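Local coordinates for tryptophan--tRNA ligase (Mycoplasma pneumoniae, PDB 2YY5), which probably catalyses the ATP-dependent attachment of tryptophan to tRNA(Trp), as a homodimeric class I aminoacyl-tRNA synthetase, at residues F197-K202 / Q229-S234. The protein carries 1 engineered substitution. Numbering follows the deposited sequence.
Sequences FDPTKK and QATTDS. With WSA (5'-O-[(L-tryptophylamino)sulfonyl]adenosine), chain J; SO4 (sulfate ion), chain H.
Phe197 meets Thr231 both through its ring and through its backbone. Phe197 CD1 lies 3.9 Å from Thr231 CG2, the methyl approaching the ring at a slant, while Phe197 O accepts a hydrogen bond from Thr231 OG1 at 2.9 Å. That oxygen and the Thr231 methyl are modelled too close together, leaving the details of both contacts doubtful. With chi1 at 66°, Thr231 tucks its hydroxyl over its own backbone, facing the Phe197 carbonyl. A backbone bond joins Thr231 to Leu196, just before this loop. Asp198 turns away from Thr231 and opens a type I turn that ends at Lys201. Asp198 OD1 accepts from Thr200 N at 3.1 Å, an Asx turn, and also from Thr200 OG1; both donors come from the same face of the carboxylate plane. Pro199 lays the CG-CD side of its ring against Thr231 OG1, and its side chain also touches Pro246 of helix 246-259. At the end of the segment, Lys202 of the predicted KMSKS motif places CE 3.3 Å from N7 of the bound tryptophanyl-adenylate analogue, bending its chain at chi3 and chi4, and a weak hydrogen bond runs from Lys202 NZ to a sulfate ion also held by Lys205 and His18. One hydrogen bond thus crosses this small surface contact (157 Å² buried), the Leu196 bond adding a second polar tie; Thr231 gives its hydroxyl to the Phe197 carbonyl and its methyl to the ring.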
# COMPACT_ATOMS: atom_id res chain seq x y z
N PHE B 197 35.54 10.23 -0.22
CA PHE B 197 36.56 9.27 0.23
C PHE B 197 36.77 8.15 -0.80
O PHE B 197 37.90 7.71 -1.05
CB PHE B 197 36.16 8.66 1.57
CG PHE B 197 36.97 7.45 1.94
CD1 PHE B 197 38.33 7.57 2.24
CD2 PHE B 197 36.39 6.19 1.95
CE1 PHE B 197 39.08 6.45 2.55
CE2 PHE B 197 37.14 5.06 2.25
CZ PHE B 197 38.49 5.19 2.55
N ASP B 198 35.67 7.68 -1.38
CA ASP B 198 35.73 6.64 -2.40
C ASP B 198 34.94 7.18 -3.59
O ASP B 198 33.74 6.92 -3.73
CB ASP B 198 35.10 5.34 -1.91
CG ASP B 198 35.14 4.25 -2.96
OD1 ASP B 198 35.57 4.53 -4.10
OD2 ASP B 198 34.74 3.11 -2.65
N PRO B 199 35.60 7.93 -4.47
CA PRO B 199 34.94 8.51 -5.65
C PRO B 199 34.38 7.54 -6.69
O PRO B 199 33.85 7.98 -7.72
CB PRO B 199 36.01 9.44 -6.20
CG PRO B 199 37.27 8.75 -5.84
CD PRO B 199 37.02 8.30 -4.43
N THR B 200 34.46 6.23 -6.43
CA THR B 200 33.93 5.24 -7.36
C THR B 200 32.49 4.90 -6.98
O THR B 200 31.82 4.07 -7.62
CB THR B 200 34.75 3.93 -7.34
OG1 THR B 200 34.61 3.30 -6.06
CG2 THR B 200 36.22 4.22 -7.60
N LYS B 201 32.01 5.58 -5.93
CA LYS B 201 30.67 5.38 -5.39
C LYS B 201 30.02 6.77 -5.31
O LYS B 201 30.72 7.77 -5.23
CB LYS B 201 30.80 4.77 -3.99
CG LYS B 201 29.52 4.23 -3.38
CD LYS B 201 29.55 4.31 -1.84
CE LYS B 201 30.77 3.61 -1.22
NZ LYS B 201 30.80 3.79 0.27
N LYS B 202 28.68 6.84 -5.34
CA LYS B 202 28.00 8.13 -5.26
C LYS B 202 27.87 8.57 -3.81
O LYS B 202 27.95 7.75 -2.90
CB LYS B 202 26.60 8.06 -5.89
CG LYS B 202 25.61 7.22 -5.09
CD LYS B 202 24.22 7.18 -5.73
CE LYS B 202 23.27 8.19 -5.10
NZ LYS B 202 23.02 7.92 -3.65
N GLN B 229 40.84 16.06 2.89
CA GLN B 229 41.15 14.63 2.85
C GLN B 229 40.56 13.91 1.65
O GLN B 229 40.71 12.69 1.52
CB GLN B 229 40.63 13.94 4.11
CG GLN B 229 41.00 14.56 5.43
CD GLN B 229 40.21 13.94 6.56
OE1 GLN B 229 38.98 14.02 6.59
NE2 GLN B 229 40.91 13.32 7.50
N ALA B 230 39.87 14.63 0.77
CA ALA B 230 39.26 14.02 -0.40
C ALA B 230 40.30 13.23 -1.18
O ALA B 230 41.35 13.77 -1.54
CB ALA B 230 38.62 15.09 -1.29
N THR B 231 40.01 11.96 -1.45
CA THR B 231 40.94 11.13 -2.19
C THR B 231 41.06 11.61 -3.64
O THR B 231 40.06 11.85 -4.32
CB THR B 231 40.50 9.63 -2.17
OG1 THR B 231 39.28 9.47 -2.88
CG2 THR B 231 40.31 9.16 -0.74
N THR B 232 42.30 11.77 -4.11
CA THR B 232 42.55 12.22 -5.48
C THR B 232 43.23 11.09 -6.26
O THR B 232 42.65 10.03 -6.48
CB THR B 232 43.45 13.49 -5.48
OG1 THR B 232 44.67 13.22 -4.77
CG2 THR B 232 42.74 14.66 -4.81
N ASP B 233 44.47 11.32 -6.67
CA ASP B 233 45.24 10.33 -7.43
C ASP B 233 46.68 10.82 -7.51
O ASP B 233 46.99 11.90 -7.01
CB ASP B 233 44.65 10.17 -8.83
CG ASP B 233 44.56 11.48 -9.59
OD1 ASP B 233 45.61 12.11 -9.83
OD2 ASP B 233 43.43 11.89 -9.95
N SER B 234 47.55 10.03 -8.12
CA SER B 234 48.95 10.43 -8.23
C SER B 234 49.37 10.76 -9.66
O SER B 234 50.50 10.48 -10.07
CB SER B 234 49.88 9.35 -7.63
OG SER B 234 49.61 8.06 -8.17
CD2 WSA J . 10.59 10.49 -5.54
CE3 WSA J . 11.36 11.33 -6.35
CZ3 WSA J . 10.83 11.81 -7.54
CH2 WSA J . 9.53 11.46 -7.92
CZ2 WSA J . 8.77 10.63 -7.11
CE2 WSA J . 9.30 10.14 -5.92
N11 WSA J . 8.80 9.36 -4.97
CD1 WSA J . 9.71 9.21 -4.00
CG WSA J . 10.81 9.88 -4.32
CB WSA J . 12.08 9.98 -3.47
CA WSA J . 13.29 9.38 -4.19
NH3 WSA J . 13.04 7.98 -4.54
C WSA J . 14.51 9.47 -3.27
O WSA J . 14.64 8.67 -2.35
NS WSA J . 15.39 10.43 -3.52
S WSA J . 16.29 10.73 -2.19
O1S WSA J . 15.41 11.16 -1.06
O2S WSA J . 17.02 9.49 -1.77
O5' WSA J . 17.20 11.77 -2.56
C5' WSA J . 16.66 12.97 -3.12
C4' WSA J . 17.21 13.32 -4.51
O4' WSA J . 18.65 13.41 -4.46
C3' WSA J . 16.88 12.28 -5.58
O3' WSA J . 16.59 12.94 -6.82
C2' WSA J . 18.20 11.52 -5.70
O2' WSA J . 18.31 10.95 -7.01
C1' WSA J . 19.16 12.71 -5.60
N9 WSA J . 20.54 12.23 -5.31
C8 WSA J . 20.86 11.41 -4.32
N7 WSA J . 22.18 11.22 -4.30
C5 WSA J . 22.70 11.94 -5.30
C4 WSA J . 21.65 12.57 -5.95
N3 WSA J . 21.91 13.36 -7.00
C2 WSA J . 23.15 13.54 -7.42
N1 WSA J . 24.17 12.95 -6.82
C6 WSA J . 23.99 12.15 -5.76
N6 WSA J . 25.02 11.57 -5.15
S SO4 H . 20.49 9.29 -0.78
O1 SO4 H . 20.18 8.75 -2.11
O2 SO4 H . 19.82 8.47 0.25
O3 SO4 H . 21.96 9.27 -0.58
O4 SO4 H . 20.00 10.67 -0.69